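Long-range contact in alpha-ketoglutarate-dependent 2,4-dichlorophenoxyacetate dioxygenase (Bradyrhizobium diazoefficiens, PDB 5BKE), which probably catalyses the 2-oxoglutarate-dependent oxidative breakdown of aryloxyalkanoate herbicides at a metal centre: residues 130-144 with 243-257. Numbering follows the deposited sequence.
Sequences LSARVVNPTGGNTEF and FVYVHKWKLHDLVMW. With OGA (N-oxalylglycine), chain O.
F144, W249 and L130 fill the space between two antiparallel strand pairs, 130-132 with 254-257 and 142-144 with 244-247, which belong to different sheets. CE2 of F144 comes within 3.3 Å of W257 CE3, the two rings meeting obliquely with their planes 56° apart. CZ of F144 also meets CG1 of V255, 3.5 Å away, while CD1 of F144 meets the edge of the Y245 ring at CD2. The bond leaving the W249 backbone points toward 130-144, and CG is turned away from the carbonyl carbon (chi1 -72°). CZ2 of the indole packs against CD2 of L130 at 3.6 Å and CE3 touches CB of A132; one face is covered at its centre by CD2 of H247 from its own segment. In the indole plane, NE1 donates to OG1 of T142 (2.8 Å), and that hydroxyl donates in turn to O4 of N-oxalylglycine (2.6 Å). Replacing W249 with an alanine is likely to take away the aromatic surface under L130 CD2 and A132 CB and leave the T142 hydroxyl freer to turn from the ligand. R275 and R279 also bind N-oxalylglycine, and W257 adjoins the manganese ligands D117 and H264. Paired sheets enclosing a metal and cosubstrate site are characteristic of the double-stranded beta-helix (jelly-roll) core of TauD/TfdA dioxygenases.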
loop_
_atom_site.group_PDB
_atom_site.type_symbol
_atom_site.label_atom_id
_atom_site.label_comp_id
_atom_site.label_asym_id
_atom_site.label_seq_id
_atom_site.Cartn_x
_atom_site.Cartn_y
_atom_site.Cartn_z
ATOM N N LEU C 130 16.025 -40.733 -14.192
ATOM C CA LEU C 130 15.905 -42.043 -13.547
ATOM C C LEU C 130 14.686 -42.855 -13.995
ATOM O O LEU C 130 13.535 -42.412 -13.869
ATOM C CB LEU C 130 15.926 -41.889 -12.024
ATOM C CG LEU C 130 16.172 -43.136 -11.172
ATOM C CD1 LEU C 130 17.559 -43.697 -11.434
ATOM C CD2 LEU C 130 16.010 -42.811 -9.697
ATOM N N SER C 131 14.967 -44.054 -14.504
ATOM C CA SER C 131 13.953 -44.968 -15.018
ATOM C C SER C 131 13.799 -46.177 -14.092
ATOM O O SER C 131 14.791 -46.773 -13.666
ATOM C CB SER C 131 14.327 -45.390 -16.434
ATOM O OG SER C 131 13.515 -46.431 -16.921
ATOM N N ALA C 132 12.546 -46.500 -13.759
ATOM C CA ALA C 132 12.211 -47.630 -12.876
ATOM C C ALA C 132 11.937 -48.896 -13.695
ATOM O O ALA C 132 10.898 -49.012 -14.357
ATOM C CB ALA C 132 11.014 -47.283 -11.997
ATOM N N ARG C 133 12.877 -49.836 -13.653
ATOM C CA ARG C 133 12.793 -51.045 -14.478
ATOM C C ARG C 133 12.222 -52.221 -13.701
ATOM O O ARG C 133 11.408 -52.975 -14.236
ATOM C CB ARG C 133 14.153 -51.385 -15.099
ATOM C CG ARG C 133 14.788 -50.245 -15.885
ATOM C CD ARG C 133 13.952 -49.795 -17.079
ATOM N NE ARG C 133 14.667 -48.792 -17.866
ATOM C CZ ARG C 133 15.555 -49.069 -18.822
ATOM N NH1 ARG C 133 16.161 -48.077 -19.464
ATOM N NH2 ARG C 133 15.848 -50.335 -19.132
ATOM N N VAL C 134 12.659 -52.367 -12.449
ATOM C CA VAL C 134 12.041 -53.271 -11.470
ATOM C C VAL C 134 11.852 -52.481 -10.170
ATOM O O VAL C 134 12.822 -51.968 -9.601
ATOM C CB VAL C 134 12.870 -54.570 -11.211
ATOM C CG1 VAL C 134 12.176 -55.473 -10.189
ATOM C CG2 VAL C 134 13.126 -55.344 -12.507
ATOM N N VAL C 135 10.602 -52.393 -9.711
ATOM C CA VAL C 135 10.249 -51.614 -8.515
ATOM C C VAL C 135 10.362 -52.492 -7.285
ATOM O O VAL C 135 9.766 -53.568 -7.229
ATOM C CB VAL C 135 8.821 -50.987 -8.618
ATOM C CG1 VAL C 135 8.351 -50.398 -7.283
ATOM C CG2 VAL C 135 8.779 -49.924 -9.703
ATOM N N ASN C 136 11.143 -52.031 -6.313
ATOM C CA ASN C 136 11.189 -52.634 -4.999
ATOM C C ASN C 136 9.926 -52.197 -4.230
ATOM O O ASN C 136 9.738 -51.001 -3.987
ATOM C CB ASN C 136 12.469 -52.206 -4.274
ATOM C CG ASN C 136 12.703 -52.960 -2.972
ATOM O OD1 ASN C 136 11.783 -53.181 -2.176
ATOM N ND2 ASN C 136 13.958 -53.324 -2.729
ATOM N N PRO C 137 9.054 -53.164 -3.850
ATOM C CA PRO C 137 7.797 -52.812 -3.176
ATOM C C PRO C 137 7.909 -52.526 -1.668
ATOM O O PRO C 137 6.914 -52.136 -1.060
ATOM C CB PRO C 137 6.923 -54.037 -3.431
ATOM C CG PRO C 137 7.886 -55.172 -3.470
ATOM C CD PRO C 137 9.156 -54.624 -4.073
ATOM N N THR C 138 9.090 -52.715 -1.078
ATOM C CA THR C 138 9.298 -52.471 0.355
ATOM C C THR C 138 10.241 -51.291 0.552
ATOM O O THR C 138 11.449 -51.473 0.802
ATOM C CB THR C 138 9.816 -53.730 1.112
ATOM O OG1 THR C 138 9.012 -54.866 0.774
ATOM C CG2 THR C 138 9.777 -53.531 2.643
ATOM N N GLY C 139 9.677 -50.087 0.430
ATOM C CA GLY C 139 10.421 -48.840 0.632
ATOM C C GLY C 139 11.065 -48.281 -0.624
ATOM O O GLY C 139 10.598 -48.536 -1.748
ATOM N N GLY C 140 12.132 -47.504 -0.426
ATOM C CA GLY C 140 12.878 -46.889 -1.526
ATOM C C GLY C 140 12.150 -45.805 -2.309
ATOM O O GLY C 140 12.325 -45.697 -3.528
ATOM N N ASN C 141 11.325 -45.013 -1.618
ATOM C CA ASN C 141 10.802 -43.757 -2.173
ATOM C C ASN C 141 11.987 -42.841 -2.493
ATOM O O ASN C 141 13.004 -42.865 -1.789
ATOM C CB ASN C 141 9.890 -43.030 -1.171
ATOM C CG ASN C 141 8.538 -43.705 -0.963
ATOM O OD1 ASN C 141 8.124 -44.607 -1.698
ATOM N ND2 ASN C 141 7.832 -43.243 0.052
ATOM N N THR C 142 11.854 -42.043 -3.548
ATOM C CA THR C 142 12.847 -41.012 -3.835
ATOM C C THR C 142 12.283 -39.637 -3.485
ATOM O O THR C 142 11.200 -39.268 -3.934
ATOM C CB THR C 142 13.365 -41.089 -5.287
ATOM O OG1 THR C 142 13.820 -42.425 -5.542
ATOM C CG2 THR C 142 14.538 -40.107 -5.508
ATOM N N GLU C 143 13.018 -38.903 -2.656
ATOM C CA GLU C 143 12.568 -37.600 -2.171
ATOM C C GLU C 143 13.408 -36.503 -2.814
ATOM O O GLU C 143 14.607 -36.693 -3.049
ATOM C CB GLU C 143 12.632 -37.527 -0.639
ATOM C CG GLU C 143 11.775 -38.585 0.048
ATOM C CD GLU C 143 11.688 -38.464 1.559
ATOM O OE1 GLU C 143 12.463 -37.701 2.189
ATOM O OE2 GLU C 143 10.842 -39.179 2.132
ATOM N N PHE C 144 12.748 -35.379 -3.103
ATOM C CA PHE C 144 13.336 -34.211 -3.743
ATOM C C PHE C 144 13.094 -32.960 -2.894
ATOM O O PHE C 144 12.010 -32.787 -2.312
ATOM C CB PHE C 144 12.747 -34.029 -5.143
ATOM C CG PHE C 144 13.016 -35.192 -6.066
ATOM C CD1 PHE C 144 12.152 -36.305 -6.103
ATOM C CD2 PHE C 144 14.144 -35.193 -6.892
ATOM C CE1 PHE C 144 12.416 -37.387 -6.945
ATOM C CE2 PHE C 144 14.408 -36.267 -7.734
ATOM C CZ PHE C 144 13.552 -37.369 -7.763
ATOM N N PHE C 243 9.366 -28.052 1.787
ATOM C CA PHE C 243 10.238 -27.963 0.608
ATOM C C PHE C 243 10.462 -29.317 -0.080
ATOM O O PHE C 243 11.255 -29.399 -1.017
ATOM C CB PHE C 243 11.606 -27.313 0.939
ATOM C CG PHE C 243 11.513 -25.992 1.650
ATOM C CD1 PHE C 243 10.745 -24.942 1.128
ATOM C CD2 PHE C 243 12.204 -25.787 2.848
ATOM C CE1 PHE C 243 10.655 -23.723 1.796
ATOM C CE2 PHE C 243 12.115 -24.564 3.519
ATOM C CZ PHE C 243 11.340 -23.538 2.989
ATOM N N VAL C 244 9.761 -30.362 0.369
ATOM C CA VAL C 244 10.041 -31.724 -0.083
ATOM C C VAL C 244 8.885 -32.328 -0.865
ATOM O O VAL C 244 7.720 -32.165 -0.493
ATOM C CB VAL C 244 10.512 -32.644 1.090
ATOM C CG1 VAL C 244 10.624 -34.108 0.664
ATOM C CG2 VAL C 244 11.864 -32.175 1.633
ATOM N N TYR C 245 9.224 -32.997 -1.965
ATOM C CA TYR C 245 8.283 -33.815 -2.719
ATOM C C TYR C 245 8.692 -35.276 -2.580
ATOM O O TYR C 245 9.861 -35.634 -2.817
ATOM C CB TYR C 245 8.238 -33.404 -4.189
ATOM C CG TYR C 245 7.646 -34.454 -5.109
ATOM C CD1 TYR C 245 6.265 -34.681 -5.165
ATOM C CD2 TYR C 245 8.476 -35.236 -5.931
ATOM C CE1 TYR C 245 5.727 -35.665 -6.003
ATOM C CE2 TYR C 245 7.949 -36.205 -6.778
ATOM C CZ TYR C 245 6.578 -36.421 -6.812
ATOM O OH TYR C 245 6.071 -37.389 -7.662
ATOM N N VAL C 246 7.722 -36.111 -2.211
ATOM C CA VAL C 246 7.960 -37.541 -2.042
ATOM C C VAL C 246 7.440 -38.268 -3.280
ATOM O O VAL C 246 6.252 -38.157 -3.626
ATOM C CB VAL C 246 7.326 -38.092 -0.743
ATOM C CG1 VAL C 246 7.579 -39.586 -0.612
ATOM C CG2 VAL C 246 7.871 -37.357 0.478
ATOM N N HIS C 247 8.346 -38.973 -3.964
ATOM C CA HIS C 247 7.957 -39.792 -5.108
ATOM C C HIS C 247 7.814 -41.255 -4.714
ATOM O O HIS C 247 8.768 -41.878 -4.222
ATOM C CB HIS C 247 8.909 -39.662 -6.304
ATOM C CG HIS C 247 8.390 -40.331 -7.538
ATOM N ND1 HIS C 247 7.388 -39.785 -8.312
ATOM C CD2 HIS C 247 8.692 -41.522 -8.105
ATOM C CE1 HIS C 247 7.121 -40.594 -9.322
ATOM N NE2 HIS C 247 7.895 -41.658 -9.216
ATOM N N LYS C 248 6.605 -41.771 -4.941
ATOM C CA LYS C 248 6.264 -43.170 -4.778
ATOM C C LYS C 248 6.331 -43.815 -6.163
ATOM O O LYS C 248 5.619 -43.411 -7.090
ATOM C CB LYS C 248 4.858 -43.290 -4.192
ATOM C CG LYS C 248 4.555 -44.614 -3.517
ATOM C CD LYS C 248 3.065 -44.952 -3.618
ATOM C CE LYS C 248 2.592 -45.838 -2.470
ATOM N NZ LYS C 248 3.403 -47.085 -2.334
ATOM N N TRP C 249 7.200 -44.813 -6.298
ATOM C CA TRP C 249 7.532 -45.384 -7.611
ATOM C C TRP C 249 6.469 -46.328 -8.178
ATOM O O TRP C 249 5.954 -47.203 -7.476
ATOM C CB TRP C 249 8.882 -46.101 -7.539
ATOM C CG TRP C 249 10.042 -45.173 -7.431
ATOM C CD1 TRP C 249 10.744 -44.864 -6.303
ATOM C CD2 TRP C 249 10.635 -44.421 -8.494
ATOM N NE1 TRP C 249 11.743 -43.966 -6.599
ATOM C CE2 TRP C 249 11.702 -43.683 -7.937
ATOM C CE3 TRP C 249 10.378 -44.316 -9.873
ATOM C CZ2 TRP C 249 12.509 -42.826 -8.708
ATOM C CZ3 TRP C 249 11.189 -43.475 -10.648
ATOM C CH2 TRP C 249 12.240 -42.738 -10.058
ATOM N N LYS C 250 6.149 -46.136 -9.452
ATOM C CA LYS C 250 5.407 -47.119 -10.239
ATOM C C LYS C 250 6.310 -47.610 -11.355
ATOM O O LYS C 250 7.197 -46.876 -11.813
ATOM C CB LYS C 250 4.117 -46.526 -10.831
ATOM C CG LYS C 250 3.030 -46.196 -9.814
ATOM C CD LYS C 250 1.965 -45.299 -10.442
ATOM C CE LYS C 250 1.341 -44.342 -9.430
ATOM N NZ LYS C 250 0.492 -45.058 -8.432
ATOM N N LEU C 251 6.061 -48.845 -11.793
ATOM C CA LEU C 251 6.781 -49.479 -12.891
ATOM C C LEU C 251 6.798 -48.621 -14.152
ATOM O O LEU C 251 5.755 -48.128 -14.585
ATOM C CB LEU C 251 6.185 -50.862 -13.185
ATOM C CG LEU C 251 6.840 -51.737 -14.264
ATOM C CD1 LEU C 251 8.319 -51.965 -13.977
ATOM C CD2 LEU C 251 6.103 -53.062 -14.366
ATOM N N HIS C 252 7.996 -48.448 -14.717
ATOM C CA HIS C 252 8.248 -47.586 -15.886
ATOM C C HIS C 252 8.005 -46.080 -15.693
ATOM O O HIS C 252 7.818 -45.358 -16.673
ATOM C CB HIS C 252 7.525 -48.091 -17.151
ATOM C CG HIS C 252 7.764 -49.538 -17.454
ATOM N ND1 HIS C 252 6.766 -50.376 -17.902
ATOM C CD2 HIS C 252 8.882 -50.299 -17.366
ATOM C CE1 HIS C 252 7.259 -51.587 -18.087
ATOM N NE2 HIS C 252 8.540 -51.567 -17.767
ATOM N N ASP C 253 8.027 -45.595 -14.449
ATOM C CA ASP C 253 8.153 -44.152 -14.221
ATOM C C ASP C 253 9.508 -43.678 -14.767
ATOM O O ASP C 253 10.489 -44.440 -14.757
ATOM C CB ASP C 253 8.133 -43.817 -12.735
ATOM C CG ASP C 253 6.737 -43.751 -12.142
ATOM O OD1 ASP C 253 5.724 -43.827 -12.876
ATOM O OD2 ASP C 253 6.675 -43.614 -10.895
ATOM N N LEU C 254 9.546 -42.440 -15.251
ATOM C CA LEU C 254 10.803 -41.714 -15.417
ATOM C C LEU C 254 10.693 -40.402 -14.658
ATOM O O LEU C 254 9.807 -39.593 -14.936
ATOM C CB LEU C 254 11.171 -41.475 -16.893
ATOM C CG LEU C 254 12.558 -40.823 -17.114
ATOM C CD1 LEU C 254 13.336 -41.488 -18.237
ATOM C CD2 LEU C 254 12.510 -39.307 -17.315
ATOM N N VAL C 255 11.594 -40.216 -13.700
ATOM C CA VAL C 255 11.718 -38.963 -12.967
ATOM C C VAL C 255 13.060 -38.330 -13.329
ATOM O O VAL C 255 14.109 -38.987 -13.280
ATOM C CB VAL C 255 11.559 -39.154 -11.436
ATOM C CG1 VAL C 255 11.667 -37.829 -10.702
ATOM C CG2 VAL C 255 10.206 -39.790 -11.118
ATOM N N MET C 256 13.009 -37.062 -13.723
ATOM C CA MET C 256 14.210 -36.302 -14.066
ATOM C C MET C 256 14.300 -35.025 -13.253
ATOM O O MET C 256 13.284 -34.362 -12.996
ATOM C CB MET C 256 14.308 -36.034 -15.570
ATOM C CG MET C 256 13.231 -35.157 -16.179
ATOM S SD MET C 256 13.379 -34.965 -17.975
ATOM C CE MET C 256 15.030 -34.275 -18.171
ATOM N N TRP C 257 15.510 -34.697 -12.819
ATOM C CA TRP C 257 15.707 -33.557 -11.938
ATOM C C TRP C 257 16.878 -32.679 -12.358
ATOM O O TRP C 257 17.844 -33.164 -12.980
ATOM C CB TRP C 257 15.822 -34.000 -10.471
ATOM C CG TRP C 257 16.962 -34.942 -10.167
ATOM C CD1 TRP C 257 18.239 -34.594 -9.800
ATOM C CD2 TRP C 257 16.922 -36.379 -10.166
ATOM N NE1 TRP C 257 18.993 -35.719 -9.594
ATOM C CE2 TRP C 257 18.217 -36.830 -9.805
ATOM C CE3 TRP C 257 15.926 -37.330 -10.453
ATOM C CZ2 TRP C 257 18.544 -38.191 -9.715
ATOM C CZ3 TRP C 257 16.245 -38.688 -10.358
ATOM C CH2 TRP C 257 17.548 -39.102 -9.998
HETATM C C1 OGA O . 20.496 -41.228 -8.438
HETATM C C2 OGA O . 19.915 -41.454 -7.133
HETATM C C4 OGA O . 18.199 -42.663 -5.851
HETATM C C5 OGA O . 17.297 -43.827 -6.155
HETATM O O1 OGA O . 21.224 -40.215 -8.575
HETATM O O2 OGA O . 20.213 -42.018 -9.366
HETATM O "O2'" OGA O . 20.447 -40.926 -6.162
HETATM O O3 OGA O . 17.838 -44.867 -6.596
HETATM N N1 OGA O . 18.815 -42.193 -7.082
HETATM O O4 OGA O . 16.064 -43.700 -5.972
HETATM O O HOH W 1 11.020 -45.312 -17.333
HETATM O O HOH W 2 8.557 -46.005 -3.780
HETATM O O HOH W 3 6.184 -46.348 -1.092
#